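Local coordinates for putative P450-like enzyme (Streptomyces himastatinicus ATCC 53653, PDB 5Z9J), which binds heme b and is probably a cytochrome P450 monooxygenase of bacterial secondary metabolism, at residues T241-L253 with A353-L365. Residues are numbered along the deposited sequence; the frame is centred on the assembly and turned at random.
Sequences TTAMLIANTMLCL and ARMESKAAVEILL. With HEM (protoporphyrin IX containing Fe), chain E.
Met-250 runs past Val-361 and crosses Leu-364 at a slant in the core of the cytochrome P450 fold, where the C-terminal part of the long distal helix (240-255) packs on the L helix (350-367), which follows the heme-ligating Cys-347. The short axes cross at -36° and come within 9.5 Å. The backbones are closest at Ile-246 and Ser-357 (CA to CA 5.5 Å) and part from there, CA of Met-250 lying 7.4 Å from CA of Val-361, and bulkier side chains fill the far end. From CB of Met-250, CG meets CD1 of Leu-364 at 4.0 Å; SD then passes CG2 of Val-361 at 4.1 Å; CE ends near CB of Leu-364 and, more loosely, CD2 of Leu-365. Bends at chi2 (-48°) and chi3 fold the thioether back against Val-361 and Leu-364. At the close approach, Ile-246 sets CG1 over Ser-357 and CD1 on CB of Ala-360 (3.9 Å). No hydrogen bond joins 241-253 to 353-365: the hydroxyl of Ser-357 turns back to its own helix, donating to Ala-353 O at 2.9 Å, and Thr-242 OG1 bonds Gly-238 O. Thr-242, Leu-245 and Ala-353 also border the porphyrin, with CB of Ala-353 3.7 Å from CAB of the heme. Ala-353 O takes two donors, Ser-357 N and OG, from opposite faces of the carbonyl plane, OG tilted by 25°.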
ATOM      1  N   THR A 241       1.833  -1.223   3.651  1.00 23.35           N
ATOM      2  CA  THR A 241       0.563  -1.761   3.163  1.00 24.53           C
ATOM      3  C   THR A 241       0.457  -3.234   3.557  1.00 26.93           C
ATOM      4  O   THR A 241      -0.584  -3.705   4.043  1.00 18.00           O
ATOM      5  CB  THR A 241       0.428  -1.623   1.619  1.00 24.35           C
ATOM      6  OG1 THR A 241       1.563  -2.174   0.954  1.00 21.85           O
ATOM      7  CG2 THR A 241       0.317  -0.160   1.268  1.00 24.79           C
ATOM      8  N   THR A 242       1.557  -3.956   3.320  1.00 17.86           N
ATOM      9  CA  THR A 242       1.650  -5.361   3.577  1.00 21.14           C
ATOM     10  C   THR A 242       1.733  -5.642   5.070  1.00 22.53           C
ATOM     11  O   THR A 242       1.113  -6.612   5.557  1.00 24.39           O
ATOM     12  CB  THR A 242       2.847  -5.995   2.887  1.00 18.01           C
ATOM     13  OG1 THR A 242       2.812  -5.732   1.477  1.00 18.55           O
ATOM     14  CG2 THR A 242       2.815  -7.504   3.071  1.00 18.80           C
ATOM     15  N   ALA A 243       2.465  -4.795   5.801  1.00 19.14           N
ATOM     16  CA  ALA A 243       2.560  -4.947   7.254  1.00 19.36           C
ATOM     17  C   ALA A 243       1.143  -4.874   7.828  1.00 20.30           C
ATOM     18  O   ALA A 243       0.759  -5.667   8.704  1.00 18.64           O
ATOM     19  CB  ALA A 243       3.428  -3.906   7.857  1.00 19.86           C
ATOM     20  N   MET A 244       0.380  -3.913   7.337  1.00 22.60           N
ATOM     21  CA  MET A 244      -1.000  -3.750   7.822  1.00 24.00           C
ATOM     22  C   MET A 244      -1.952  -4.882   7.478  1.00 26.11           C
ATOM     23  O   MET A 244      -2.815  -5.230   8.279  1.00 28.90           O
ATOM     24  CB  MET A 244      -1.623  -2.445   7.304  1.00 23.22           C
ATOM     25  CG  MET A 244      -1.233  -1.253   8.152  1.00 24.13           C
ATOM     26  SD  MET A 244      -1.843   0.360   7.574  1.00 34.22           S
ATOM     27  CE  MET A 244      -0.954   0.544   6.037  1.00 37.93           C
ATOM     28  N   LEU A 245      -1.878  -5.392   6.251  1.00 26.87           N
ATOM     29  CA  LEU A 245      -2.679  -6.518   5.882  1.00 23.91           C
ATOM     30  C   LEU A 245      -2.404  -7.669   6.860  1.00 25.94           C
ATOM     31  O   LEU A 245      -3.303  -8.363   7.306  1.00 19.20           O
ATOM     32  CB  LEU A 245      -2.365  -6.957   4.468  1.00 20.78           C
ATOM     33  CG  LEU A 245      -3.114  -8.223   4.059  1.00 21.76           C
ATOM     34  CD1 LEU A 245      -4.691  -8.063   4.230  1.00 20.17           C
ATOM     35  CD2 LEU A 245      -2.765  -8.650   2.676  1.00 20.83           C
ATOM     36  N   ILE A 246      -1.128  -7.934   7.144  1.00 18.62           N
ATOM     37  CA  ILE A 246      -0.801  -9.014   8.063  1.00 18.87           C
ATOM     38  C   ILE A 246      -1.346  -8.710   9.470  1.00 24.36           C
ATOM     39  O   ILE A 246      -2.090  -9.510  10.073  1.00 26.63           O
ATOM     40  CB  ILE A 246       0.785  -9.297   8.135  1.00 18.76           C
ATOM     41  CG1 ILE A 246       1.305  -9.860   6.788  1.00 18.63           C
ATOM     42  CG2 ILE A 246       1.068 -10.268   9.274  1.00 19.15           C
ATOM     43  CD1 ILE A 246       2.930  -9.796   6.601  1.00 20.38           C
ATOM     44  N   ALA A 247      -1.098  -7.514   9.965  1.00 22.95           N
ATOM     45  CA  ALA A 247      -1.506  -7.191  11.316  1.00 19.69           C
ATOM     46  C   ALA A 247      -3.054  -7.011  11.423  1.00 23.24           C
ATOM     47  O   ALA A 247      -3.658  -7.510  12.351  1.00 24.46           O
ATOM     48  CB  ALA A 247      -0.780  -5.976  11.776  1.00 19.67           C
ATOM     49  N   ASN A 248      -3.664  -6.343  10.461  1.00 19.90           N
ATOM     50  CA  ASN A 248      -5.160  -6.201  10.470  1.00 30.28           C
ATOM     51  C   ASN A 248      -5.805  -7.537  10.520  1.00 29.74           C
ATOM     52  O   ASN A 248      -6.807  -7.749  11.251  1.00 34.18           O
ATOM     53  CB  ASN A 248      -5.654  -5.527   9.202  1.00 20.23           C
ATOM     54  CG  ASN A 248      -5.250  -4.104   9.100  1.00 24.71           C
ATOM     55  OD1 ASN A 248      -4.784  -3.496  10.059  1.00 27.12           O
ATOM     56  ND2 ASN A 248      -5.373  -3.565   7.919  1.00 23.51           N
ATOM     57  N   THR A 249      -5.233  -8.473   9.753  1.00 20.44           N
ATOM     58  CA  THR A 249      -5.797  -9.804   9.652  1.00 20.84           C
ATOM     59  C   THR A 249      -5.759 -10.546  11.006  1.00 21.37           C
ATOM     60  O   THR A 249      -6.795 -11.096  11.460  1.00 22.12           O
ATOM     61  CB  THR A 249      -5.136 -10.647   8.542  1.00 23.33           C
ATOM     62  OG1 THR A 249      -5.322 -10.029   7.249  1.00 20.17           O
ATOM     63  CG2 THR A 249      -5.717 -12.042   8.547  1.00 25.45           C
ATOM     64  N   MET A 250      -4.623 -10.512  11.694  1.00 21.14           N
ATOM     65  CA  MET A 250      -4.546 -11.095  13.014  1.00 21.74           C
ATOM     66  C   MET A 250      -5.456 -10.376  14.009  1.00 22.43           C
ATOM     67  O   MET A 250      -6.006 -11.018  14.895  1.00 26.66           O
ATOM     68  CB  MET A 250      -3.105 -11.063  13.546  1.00 29.49           C
ATOM     69  CG  MET A 250      -2.106 -11.725  12.612  1.00 20.95           C
ATOM     70  SD  MET A 250      -2.572 -13.376  11.988  1.00 26.74           S
ATOM     71  CE  MET A 250      -2.653 -14.331  13.504  1.00 22.95           C
ATOM     72  N   LEU A 251      -5.597  -9.054  13.888  1.00 22.25           N
ATOM     73  CA  LEU A 251      -6.500  -8.292  14.760  1.00 23.04           C
ATOM     74  C   LEU A 251      -7.952  -8.700  14.560  1.00 25.36           C
ATOM     75  O   LEU A 251      -8.714  -8.813  15.526  1.00 26.95           O
ATOM     76  CB  LEU A 251      -6.380  -6.806  14.503  1.00 26.91           C
ATOM     77  CG  LEU A 251      -7.457  -5.968  15.173  1.00 26.05           C
ATOM     78  CD1 LEU A 251      -7.277  -5.975  16.689  1.00 30.67           C
ATOM     79  CD2 LEU A 251      -7.461  -4.523  14.664  1.00 26.95           C
ATOM     80  N   CYS A 252      -8.337  -8.875  13.302  1.00 24.23           N
ATOM     81  CA  CYS A 252      -9.705  -9.287  12.962  1.00 26.59           C
ATOM     82  C   CYS A 252     -10.076 -10.738  13.415  1.00 27.69           C
ATOM     83  O   CYS A 252     -11.205 -11.027  13.842  1.00 28.99           O
ATOM     84  CB  CYS A 252      -9.904  -9.087  11.446  1.00 23.62           C
ATOM     85  SG  CYS A 252     -10.063  -7.347  10.996  1.00 26.50           S
ATOM     86  N   LEU A 253      -9.141 -11.661  13.262  1.00 24.30           N
ATOM     87  CA  LEU A 253      -9.244 -13.008  13.771  1.00 30.47           C
ATOM     88  C   LEU A 253      -9.445 -13.011  15.296  1.00 29.86           C
ATOM     89  O   LEU A 253     -10.209 -13.806  15.834  1.00 27.21           O
ATOM     90  CB  LEU A 253      -7.972 -13.796  13.423  1.00 29.06           C
ATOM     91  CG  LEU A 253      -7.803 -14.204  11.964  1.00 30.86           C
ATOM     92  CD1 LEU A 253      -6.450 -14.857  11.782  1.00 30.50           C
ATOM     93  CD2 LEU A 253      -8.849 -15.159  11.553  1.00 33.24           C
ATOM     94  N   ALA A 353       2.411  -9.741  -2.366  1.00 23.63           N
ATOM     95  CA  ALA A 353       1.744  -9.329  -1.123  1.00 21.48           C
ATOM     96  C   ALA A 353       0.869 -10.449  -0.578  1.00 24.09           C
ATOM     97  O   ALA A 353       0.839 -10.678   0.625  1.00 23.95           O
ATOM     98  CB  ALA A 353       0.940  -8.048  -1.336  1.00 22.75           C
ATOM     99  N   ARG A 354       0.130 -11.106  -1.471  1.00 25.24           N
ATOM    100  CA  ARG A 354      -0.681 -12.259  -1.105  1.00 24.66           C
ATOM    101  C   ARG A 354       0.223 -13.451  -0.694  1.00 28.98           C
ATOM    102  O   ARG A 354      -0.031 -14.125   0.277  1.00 29.12           O
ATOM    103  CB  ARG A 354      -1.547 -12.629  -2.279  1.00 25.28           C
ATOM    104  CG  ARG A 354      -2.725 -11.670  -2.521  1.00 26.13           C
ATOM    105  CD  ARG A 354      -3.353 -11.895  -3.896  1.00 27.79           C
ATOM    106  NE  ARG A 354      -4.599 -11.128  -4.084  1.00 27.89           N
ATOM    107  CZ  ARG A 354      -5.124 -10.785  -5.265  1.00 29.21           C
ATOM    108  NH1 ARG A 354      -4.495 -11.082  -6.387  1.00 30.61           N
ATOM    109  NH2 ARG A 354      -6.314 -10.150  -5.321  1.00 30.19           N
ATOM    110  N   MET A 355       1.324 -13.663  -1.389  1.00 29.68           N
ATOM    111  CA  MET A 355       2.184 -14.815  -1.022  1.00 30.48           C
ATOM    112  C   MET A 355       2.739 -14.598   0.410  1.00 20.31           C
ATOM    113  O   MET A 355       2.666 -15.461   1.245  1.00 23.69           O
ATOM    114  CB  MET A 355       3.323 -14.987  -2.039  1.00 30.72           C
ATOM    115  CG  MET A 355       4.246 -16.160  -1.749  1.00 30.95           C
ATOM    116  SD  MET A 355       5.609 -15.480  -0.913  1.00 48.36           S
ATOM    117  CE  MET A 355       6.371 -14.541  -2.219  1.00 33.69           C
ATOM    118  N   GLU A 356       3.208 -13.400   0.691  1.00 23.77           N
ATOM    119  CA  GLU A 356       3.792 -13.026   1.987  1.00 25.07           C
ATOM    120  C   GLU A 356       2.835 -13.100   3.132  1.00 23.50           C
ATOM    121  O   GLU A 356       3.148 -13.584   4.204  1.00 23.61           O
ATOM    122  CB  GLU A 356       4.260 -11.569   1.991  1.00 27.33           C
ATOM    123  CG  GLU A 356       5.419 -11.246   1.182  1.00 30.37           C
ATOM    124  CD  GLU A 356       5.819  -9.805   1.389  1.00 30.64           C
ATOM    125  OE1 GLU A 356       6.865  -9.642   2.028  1.00 31.58           O
ATOM    126  OE2 GLU A 356       5.132  -8.850   0.931  1.00 30.14           O
ATOM    127  N   SER A 357       1.698 -12.470   2.924  1.00 22.48           N
ATOM    128  CA  SER A 357       0.681 -12.401   3.944  1.00 25.06           C
ATOM    129  C   SER A 357       0.161 -13.800   4.282  1.00 25.47           C
ATOM    130  O   SER A 357       0.035 -14.150   5.435  1.00 25.98           O
ATOM    131  CB  SER A 357      -0.477 -11.526   3.463  1.00 26.01           C
ATOM    132  OG  SER A 357       0.007 -10.217   3.365  1.00 28.14           O
ATOM    133  N   LYS A 358      -0.125 -14.597   3.256  1.00 25.82           N
ATOM    134  CA  LYS A 358      -0.570 -15.979   3.450  1.00 23.94           C
ATOM    135  C   LYS A 358       0.460 -16.789   4.255  1.00 24.60           C
ATOM    136  O   LYS A 358       0.107 -17.497   5.209  1.00 23.48           O
ATOM    137  CB  LYS A 358      -0.821 -16.650   2.112  1.00 24.21           C
ATOM    138  CG  LYS A 358      -1.199 -18.137   2.226  1.00 27.16           C
ATOM    139  CD  LYS A 358      -1.463 -18.763   0.838  1.00 29.83           C
ATOM    140  CE  LYS A 358      -1.589 -20.268   0.928  1.00 34.02           C
ATOM    141  NZ  LYS A 358      -1.735 -20.848  -0.442  1.00 38.57           N
ATOM    142  N   ALA A 359       1.739 -16.692   3.865  1.00 23.92           N
ATOM    143  CA  ALA A 359       2.770 -17.415   4.562  1.00 20.91           C
ATOM    144  C   ALA A 359       2.839 -16.953   6.014  1.00 20.71           C
ATOM    145  O   ALA A 359       2.990 -17.749   6.927  1.00 24.41           O
ATOM    146  CB  ALA A 359       4.179 -17.181   3.862  1.00 20.99           C
ATOM    147  N   ALA A 360       2.688 -15.651   6.212  1.00 20.20           N
ATOM    148  CA  ALA A 360       2.824 -15.054   7.533  1.00 20.11           C
ATOM    149  C   ALA A 360       1.692 -15.480   8.442  1.00 22.20           C
ATOM    150  O   ALA A 360       1.913 -15.874   9.571  1.00 22.63           O
ATOM    151  CB  ALA A 360       2.862 -13.559   7.417  1.00 21.61           C
ATOM    152  N   VAL A 361       0.464 -15.368   7.944  1.00 20.30           N
ATOM    153  CA  VAL A 361      -0.655 -15.764   8.768  1.00 22.61           C
ATOM    154  C   VAL A 361      -0.622 -17.241   9.131  1.00 23.68           C
ATOM    155  O   VAL A 361      -0.855 -17.608  10.285  1.00 27.92           O
ATOM    156  CB  VAL A 361      -1.964 -15.468   8.064  1.00 23.48           C
ATOM    157  CG1 VAL A 361      -3.147 -16.110   8.834  1.00 25.32           C
ATOM    158  CG2 VAL A 361      -2.143 -13.948   7.951  1.00 22.41           C
ATOM    159  N   GLU A 362      -0.339 -18.081   8.131  1.00 22.96           N
ATOM    160  CA  GLU A 362      -0.265 -19.509   8.321  1.00 23.98           C
ATOM    161  C   GLU A 362       0.766 -19.844   9.379  1.00 24.44           C
ATOM    162  O   GLU A 362       0.516 -20.661  10.256  1.00 23.00           O
ATOM    163  CB  GLU A 362       0.077 -20.214   7.009  1.00 24.20           C
ATOM    164  CG  GLU A 362      -1.106 -20.301   6.074  1.00 26.84           C
ATOM    165  CD  GLU A 362      -0.727 -20.930   4.758  1.00 30.99           C
ATOM    166  OE1 GLU A 362       0.502 -21.025   4.417  1.00 30.55           O
ATOM    167  OE2 GLU A 362      -1.656 -21.345   4.038  1.00 32.85           O
ATOM    168  N   ILE A 363       1.952 -19.246   9.261  1.00 22.05           N
ATOM    169  CA  ILE A 363       2.972 -19.592  10.199  1.00 24.18           C
ATOM    170  C   ILE A 363       2.678 -19.018  11.602  1.00 25.53           C
ATOM    171  O   ILE A 363       2.944 -19.693  12.595  1.00 26.30           O
ATOM    172  CB  ILE A 363       4.366 -19.163   9.686  1.00 25.14           C
ATOM    173  CG1 ILE A 363       4.765 -20.117   8.567  1.00 26.75           C
ATOM    174  CG2 ILE A 363       5.398 -19.250  10.812  1.00 22.71           C
ATOM    175  CD1 ILE A 363       6.090 -19.757   7.868  1.00 27.73           C
ATOM    176  N   LEU A 364       2.068 -17.836  11.700  1.00 25.74           N
ATOM    177  CA  LEU A 364       1.629 -17.334  13.004  1.00 27.07           C
ATOM    178  C   LEU A 364       0.615 -18.285  13.619  1.00 27.15           C
ATOM    179  O   LEU A 364       0.652 -18.540  14.825  1.00 27.86           O
ATOM    180  CB  LEU A 364       1.040 -15.895  12.907  1.00 24.19           C
ATOM    181  CG  LEU A 364       2.138 -14.786  12.822  1.00 27.68           C
ATOM    182  CD1 LEU A 364       1.538 -13.380  12.637  1.00 29.32           C
ATOM    183  CD2 LEU A 364       2.973 -14.814  14.094  1.00 27.28           C
ATOM    184  N   LEU A 365      -0.295 -18.812  12.813  1.00 27.16           N
ATOM    185  CA  LEU A 365      -1.315 -19.739  13.356  1.00 28.10           C
ATOM    186  C   LEU A 365      -0.773 -21.065  13.916  1.00 26.99           C
ATOM    187  O   LEU A 365      -1.347 -21.638  14.862  1.00 25.55           O
ATOM    188  CB  LEU A 365      -2.332 -20.060  12.282  1.00 30.82           C
ATOM    189  CG  LEU A 365      -3.282 -18.941  11.863  1.00 31.63           C
ATOM    190  CD1 LEU A 365      -4.206 -19.452  10.802  1.00 29.75           C
ATOM    191  CD2 LEU A 365      -4.069 -18.431  13.065  1.00 33.35           C
TER
HETATM  192  CHA HEM E 401      -0.627  -0.245  -6.846  1.00 22.04           C
HETATM  193  CHB HEM E 401      -2.582  -1.576  -2.672  1.00 23.75           C
HETATM  194  CHC HEM E 401       1.296  -4.349  -1.858  1.00 21.59           C
HETATM  195  CHD HEM E 401       3.624  -2.295  -5.491  1.00 20.05           C
HETATM  196  C1A HEM E 401      -1.553  -0.347  -5.832  1.00 21.94           C
HETATM  197  C2A HEM E 401      -2.876   0.275  -5.746  1.00 24.23           C
HETATM  198  C3A HEM E 401      -3.428  -0.111  -4.593  1.00 22.40           C
HETATM  199  C4A HEM E 401      -2.461  -0.977  -3.902  1.00 23.31           C
HETATM  200  CMA HEM E 401      -4.810   0.304  -4.070  1.00 21.77           C
HETATM  201  CAA HEM E 401      -3.533   1.196  -6.795  1.00 26.63           C
HETATM  202  CBA HEM E 401      -2.980   2.625  -6.709  1.00 27.48           C
HETATM  203  CGA HEM E 401      -3.818   3.615  -7.528  1.00 28.39           C
HETATM  204  O1A HEM E 401      -3.601   4.850  -7.444  1.00 30.29           O
HETATM  205  O2A HEM E 401      -4.699   3.214  -8.308  1.00 26.05           O
HETATM  206  C1B HEM E 401      -1.728  -2.493  -2.126  1.00 24.78           C
HETATM  207  C2B HEM E 401      -2.030  -3.308  -0.979  1.00 24.88           C
HETATM  208  C3B HEM E 401      -0.958  -4.077  -0.755  1.00 23.64           C
HETATM  209  C4B HEM E 401       0.053  -3.743  -1.746  1.00 22.66           C
HETATM  210  CMB HEM E 401      -3.375  -3.227  -0.237  1.00 26.32           C
HETATM  211  CAB HEM E 401      -0.710  -5.130   0.331  1.00 23.84           C
HETATM  212  CBB HEM E 401      -1.622  -5.493   1.233  1.00 22.73           C
HETATM  213  C1C HEM E 401       2.283  -4.073  -2.785  1.00 20.89           C
HETATM  214  C2C HEM E 401       3.618  -4.715  -2.879  1.00 19.68           C
HETATM  215  C3C HEM E 401       4.240  -4.132  -3.894  1.00 20.48           C
HETATM  216  C4C HEM E 401       3.356  -3.127  -4.427  1.00 20.47           C
HETATM  217  CMC HEM E 401       4.087  -5.860  -1.964  1.00 17.34           C
HETATM  218  CAC HEM E 401       5.651  -4.321  -4.501  1.00 21.94           C
HETATM  219  CBC HEM E 401       6.523  -5.232  -4.095  1.00 22.27           C
HETATM  220  C1D HEM E 401       2.713  -1.537  -6.150  1.00 20.42           C
HETATM  221  C2D HEM E 401       3.024  -0.712  -7.279  1.00 21.62           C
HETATM  222  C3D HEM E 401       1.700  -0.102  -7.704  1.00 22.13           C
HETATM  223  C4D HEM E 401       0.710  -0.597  -6.792  1.00 21.84           C
HETATM  224  CMD HEM E 401       4.406  -0.480  -7.938  1.00 20.75           C
HETATM  225  CAD HEM E 401       1.503   0.910  -8.839  1.00 23.93           C
HETATM  226  CBD HEM E 401       1.149   0.208 -10.132  1.00 24.83           C
HETATM  227  CGD HEM E 401       0.764   1.265 -11.152  1.00 25.86           C
HETATM  228  O1D HEM E 401       0.533   2.441 -10.785  1.00 26.13           O
HETATM  229  O2D HEM E 401       0.659   0.917 -12.356  1.00 26.76           O
HETATM  230  NA  HEM E 401      -1.368  -1.087  -4.698  1.00 23.92           N
HETATM  231  NB  HEM E 401      -0.437  -2.770  -2.562  1.00 24.40           N
HETATM  232  NC  HEM E 401       2.213  -3.120  -3.732  1.00 22.44           N
HETATM  233  ND  HEM E 401       1.328  -1.479  -5.897  1.00 24.53           N
HETATM  234 FE   HEM E 401       0.422  -2.212  -4.333  1.00 58.43          FE